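Local coordinates for protein NEQ263 (Nanoarchaeum equitans Kin4-M, PDB 5BN3) that probably binds ATP as the B-type subunit of an archaeal ATP synthase core, where it assembles with the A-type subunit NeqA, at residues 142-150 / 385-393. Residues are numbered along the deposited sequence; the frame is centred on the assembly and turned at random.
Sequences RLALQIARN and KQDYYEYRS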
loop_
_atom_site.group_PDB
_atom_site.type_symbol
_atom_site.label_atom_id
_atom_site.label_comp_id
_atom_site.label_asym_id
_atom_site.label_seq_id
_atom_site.Cartn_x
_atom_site.Cartn_y
_atom_site.Cartn_z
ATOM N N ARG B 142 -12.681 5.717 32.002
ATOM C CA ARG B 142 -13.212 5.108 33.219
ATOM C C ARG B 142 -12.226 4.117 33.825
ATOM O O ARG B 142 -12.060 4.068 35.040
ATOM C CB ARG B 142 -14.554 4.418 32.947
ATOM C CG ARG B 142 -15.691 5.379 32.644
ATOM C CD ARG B 142 -17.010 4.916 33.253
ATOM N NE ARG B 142 -17.526 3.702 32.629
ATOM C CZ ARG B 142 -18.322 3.687 31.563
ATOM N NH1 ARG B 142 -18.692 4.824 30.990
ATOM N NH2 ARG B 142 -18.746 2.533 31.068
ATOM N N LEU B 143 -11.564 3.335 32.975
ATOM C CA LEU B 143 -10.598 2.347 33.450
ATOM C C LEU B 143 -9.417 3.007 34.153
ATOM O O LEU B 143 -8.991 2.557 35.214
ATOM C CB LEU B 143 -10.101 1.475 32.293
ATOM C CG LEU B 143 -9.062 0.420 32.691
ATOM C CD1 LEU B 143 -9.637 -0.529 33.732
ATOM C CD2 LEU B 143 -8.563 -0.355 31.485
ATOM N N ALA B 144 -8.896 4.078 33.562
ATOM C CA ALA B 144 -7.764 4.795 34.142
ATOM C C ALA B 144 -8.127 5.412 35.486
ATOM O O ALA B 144 -7.326 5.398 36.421
ATOM C CB ALA B 144 -7.294 5.870 33.197
ATOM N N LEU B 145 -9.332 5.968 35.563
ATOM C CA LEU B 145 -9.821 6.600 36.785
ATOM C C LEU B 145 -10.056 5.585 37.896
ATOM O O LEU B 145 -9.769 5.856 39.061
ATOM C CB LEU B 145 -11.108 7.381 36.504
ATOM C CG LEU B 145 -10.929 8.690 35.735
ATOM C CD1 LEU B 145 -12.270 9.329 35.415
ATOM C CD2 LEU B 145 -10.081 9.633 36.554
ATOM N N GLN B 146 -10.582 4.418 37.536
ATOM C CA GLN B 146 -10.807 3.359 38.518
ATOM C C GLN B 146 -9.475 2.838 39.060
ATOM O O GLN B 146 -9.364 2.500 40.239
ATOM C CB GLN B 146 -11.637 2.217 37.911
ATOM C CG GLN B 146 -12.006 1.131 38.917
ATOM C CD GLN B 146 -12.993 0.117 38.367
ATOM O OE1 GLN B 146 -13.357 0.160 37.193
ATOM N NE2 GLN B 146 -13.434 -0.803 39.222
ATOM N N ILE B 147 -8.462 2.790 38.199
ATOM C CA ILE B 147 -7.121 2.402 38.621
ATOM C C ILE B 147 -6.528 3.460 39.549
ATOM O O ILE B 147 -6.051 3.141 40.638
ATOM C CB ILE B 147 -6.187 2.196 37.409
ATOM C CG1 ILE B 147 -6.535 0.894 36.681
ATOM C CG2 ILE B 147 -4.737 2.164 37.848
ATOM C CD1 ILE B 147 -5.806 0.726 35.357
ATOM N N ALA B 148 -6.568 4.717 39.115
ATOM C CA ALA B 148 -6.028 5.825 39.900
ATOM C C ALA B 148 -6.675 5.928 41.280
ATOM O O ALA B 148 -6.006 6.247 42.266
ATOM C CB ALA B 148 -6.190 7.129 39.142
ATOM N N ARG B 149 -7.975 5.656 41.342
ATOM C CA ARG B 149 -8.728 5.714 42.594
ATOM C C ARG B 149 -8.174 4.750 43.643
ATOM O O ARG B 149 -8.216 5.035 44.840
ATOM C CB ARG B 149 -10.207 5.399 42.331
ATOM C CG ARG B 149 -11.133 5.655 43.515
ATOM C CD ARG B 149 -12.436 4.881 43.380
ATOM N NE ARG B 149 -13.043 5.043 42.061
ATOM C CZ ARG B 149 -13.744 4.099 41.441
ATOM N NH1 ARG B 149 -13.930 2.921 42.020
ATOM N NH2 ARG B 149 -14.256 4.329 40.241
ATOM N N ASN B 150 -7.636 3.620 43.192
ATOM C CA ASN B 150 -7.235 2.553 44.109
ATOM C C ASN B 150 -5.731 2.409 44.373
ATOM O O ASN B 150 -5.336 1.890 45.418
ATOM C CB ASN B 150 -7.827 1.213 43.656
ATOM C CG ASN B 150 -9.340 1.181 43.762
ATOM O OD1 ASN B 150 -9.896 1.218 44.861
ATOM N ND2 ASN B 150 -10.015 1.099 42.621
ATOM N N LYS B 385 -16.161 -9.013 33.988
ATOM C CA LYS B 385 -17.250 -8.075 34.247
ATOM C C LYS B 385 -17.242 -7.668 35.719
ATOM O O LYS B 385 -17.221 -8.519 36.612
ATOM C CB LYS B 385 -18.600 -8.695 33.864
ATOM C CG LYS B 385 -19.781 -7.727 33.927
ATOM C CD LYS B 385 -21.083 -8.395 33.481
ATOM C CE LYS B 385 -22.280 -7.462 33.632
ATOM N NZ LYS B 385 -22.275 -6.341 32.651
ATOM N N GLN B 386 -17.244 -6.361 35.957
ATOM C CA GLN B 386 -17.079 -5.810 37.297
ATOM C C GLN B 386 -17.513 -4.347 37.291
ATOM O O GLN B 386 -17.268 -3.632 36.319
ATOM C CB GLN B 386 -15.612 -5.935 37.724
ATOM C CG GLN B 386 -15.253 -5.234 39.022
ATOM C CD GLN B 386 -13.780 -5.351 39.355
ATOM O OE1 GLN B 386 -13.083 -6.236 38.852
ATOM N NE2 GLN B 386 -13.295 -4.455 40.205
ATOM N N ASP B 387 -18.158 -3.899 38.363
ATOM C CA ASP B 387 -18.654 -2.525 38.417
ATOM C C ASP B 387 -17.525 -1.495 38.515
ATOM O O ASP B 387 -16.459 -1.768 39.072
ATOM C CB ASP B 387 -19.629 -2.341 39.582
ATOM C CG ASP B 387 -20.360 -1.014 39.522
ATOM O OD1 ASP B 387 -19.851 -0.023 40.089
ATOM O OD2 ASP B 387 -21.441 -0.956 38.899
ATOM N N TYR B 388 -17.779 -0.310 37.966
ATOM C CA TYR B 388 -16.837 0.804 37.998
ATOM C C TYR B 388 -16.499 1.226 39.428
ATOM O O TYR B 388 -15.422 1.766 39.690
ATOM C CB TYR B 388 -17.432 1.976 37.210
ATOM C CG TYR B 388 -16.641 3.262 37.255
ATOM C CD1 TYR B 388 -15.324 3.310 36.830
ATOM C CD2 TYR B 388 -17.229 4.441 37.690
ATOM C CE1 TYR B 388 -14.607 4.491 36.859
ATOM C CE2 TYR B 388 -16.521 5.625 37.720
ATOM C CZ TYR B 388 -15.211 5.645 37.303
ATOM O OH TYR B 388 -14.499 6.820 37.332
ATOM N N TYR B 389 -17.419 0.968 40.353
ATOM C CA TYR B 389 -17.218 1.341 41.750
ATOM C C TYR B 389 -16.942 0.137 42.643
ATOM O O TYR B 389 -16.994 0.238 43.869
ATOM C CB TYR B 389 -18.427 2.122 42.269
ATOM C CG TYR B 389 -18.608 3.451 41.583
ATOM C CD1 TYR B 389 -17.664 4.454 41.726
ATOM C CD2 TYR B 389 -19.720 3.703 40.794
ATOM C CE1 TYR B 389 -17.820 5.666 41.101
ATOM C CE2 TYR B 389 -19.886 4.920 40.167
ATOM C CZ TYR B 389 -18.931 5.897 40.326
ATOM O OH TYR B 389 -19.083 7.113 39.705
ATOM N N GLU B 390 -16.641 -0.999 42.025
ATOM C CA GLU B 390 -16.385 -2.227 42.769
ATOM C C GLU B 390 -14.892 -2.478 42.948
ATOM O O GLU B 390 -14.119 -2.391 41.989
ATOM C CB GLU B 390 -17.028 -3.423 42.061
ATOM C CG GLU B 390 -16.764 -4.760 42.739
ATOM C CD GLU B 390 -17.501 -5.910 42.079
ATOM O OE1 GLU B 390 -18.159 -5.683 41.040
ATOM O OE2 GLU B 390 -17.424 -7.044 42.599
ATOM N N TYR B 391 -14.492 -2.780 44.181
ATOM C CA TYR B 391 -13.116 -3.157 44.479
ATOM C C TYR B 391 -13.070 -4.620 44.899
ATOM O O TYR B 391 -13.756 -5.026 45.839
ATOM C CB TYR B 391 -12.541 -2.281 45.600
ATOM C CG TYR B 391 -11.088 -2.566 45.909
ATOM C CD1 TYR B 391 -10.722 -3.613 46.749
ATOM C CD2 TYR B 391 -10.081 -1.785 45.365
ATOM C CE1 TYR B 391 -9.395 -3.875 47.026
ATOM C CE2 TYR B 391 -8.753 -2.038 45.640
ATOM C CZ TYR B 391 -8.417 -3.083 46.468
ATOM O OH TYR B 391 -7.091 -3.332 46.737
ATOM N N ARG B 392 -12.254 -5.409 44.213
ATOM C CA ARG B 392 -12.077 -6.805 44.583
ATOM C C ARG B 392 -10.681 -7.042 45.141
ATOM O O ARG B 392 -9.683 -6.712 44.500
ATOM C CB ARG B 392 -12.323 -7.718 43.378
ATOM C CG ARG B 392 -13.704 -7.579 42.767
ATOM C CD ARG B 392 -13.997 -8.728 41.828
ATOM N NE ARG B 392 -15.290 -8.586 41.164
ATOM C CZ ARG B 392 -15.546 -9.022 39.936
ATOM N NH1 ARG B 392 -14.595 -9.621 39.234
ATOM N NH2 ARG B 392 -16.749 -8.851 39.408
ATOM N N SER B 393 -10.612 -7.606 46.343
ATOM C CA SER B 393 -9.331 -8.028 46.890
ATOM C C SER B 393 -8.811 -9.169 46.027
ATOM O O SER B 393 -9.587 -9.834 45.333
ATOM C CB SER B 393 -9.475 -8.480 48.345
ATOM O OG SER B 393 -10.205 -9.690 48.440
HETATM O O HOH W 1 -12.839 -0.098 42.379
HETATM O O HOH W 2 -13.968 1.228 44.469
#
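Tyr388 slots its ring between Arg142 and Arg149 in an interdomain contact that joins helix 140-151 of the P-loop NTPase-like nucleotide-binding domain to a loop between two helices of the C-terminal domain. The loop makes a type I beta turn from Asp387 to Glu390, tightened by an Asx turn in which Asp387 OD1 accepts from Tyr389 N.

Tyr388 swings its ring out across the helix flank because chi1 (174°) sets CG trans to the main-chain N, which brings the ring between the two arginines. One face receives the aliphatic CD of Arg142 in a CH-pi contact, 4.2 Å from the ring centroid. Over the opposite face comes Arg149, whose guanidinium stands nearly perpendicular to the ring and makes a cation-pi interaction through NH2. Tyrosine suits this place because its flat ring offers a face to each arginine while its OH, lying against Leu145 CB, still reaches Glu175 of helix 166-178 in a weak hydrogen bond.

Arginine suits position 149 because one flat cation serves both ring and backbone: the two terminal nitrogens converge on Tyr388 O, NH1 at 3.0 Å in the carbonyl plane on a lone pair and NH2 at 2.9 Å from above that plane, while Tyr389 CD1 lies over a guanidinium face. An alanine here would remove both donors and is likely to leave Tyr388 O without these two partners and the Tyr388 ring without the cation over one face.

Gln146 is long enough to reach into the turn. Its NE2 makes weak bonds to Asp387 O and Glu390 O, while OE1 is hydrogen-bonded to Tyr315. One turn further along the helix, Asn150 ND2 donates to Gln146 O at 2.8 Å; the other branch of this amide, OD1, approaches Tyr391 CD2 to 3.1 Å, with amide and ring planes 55° apart.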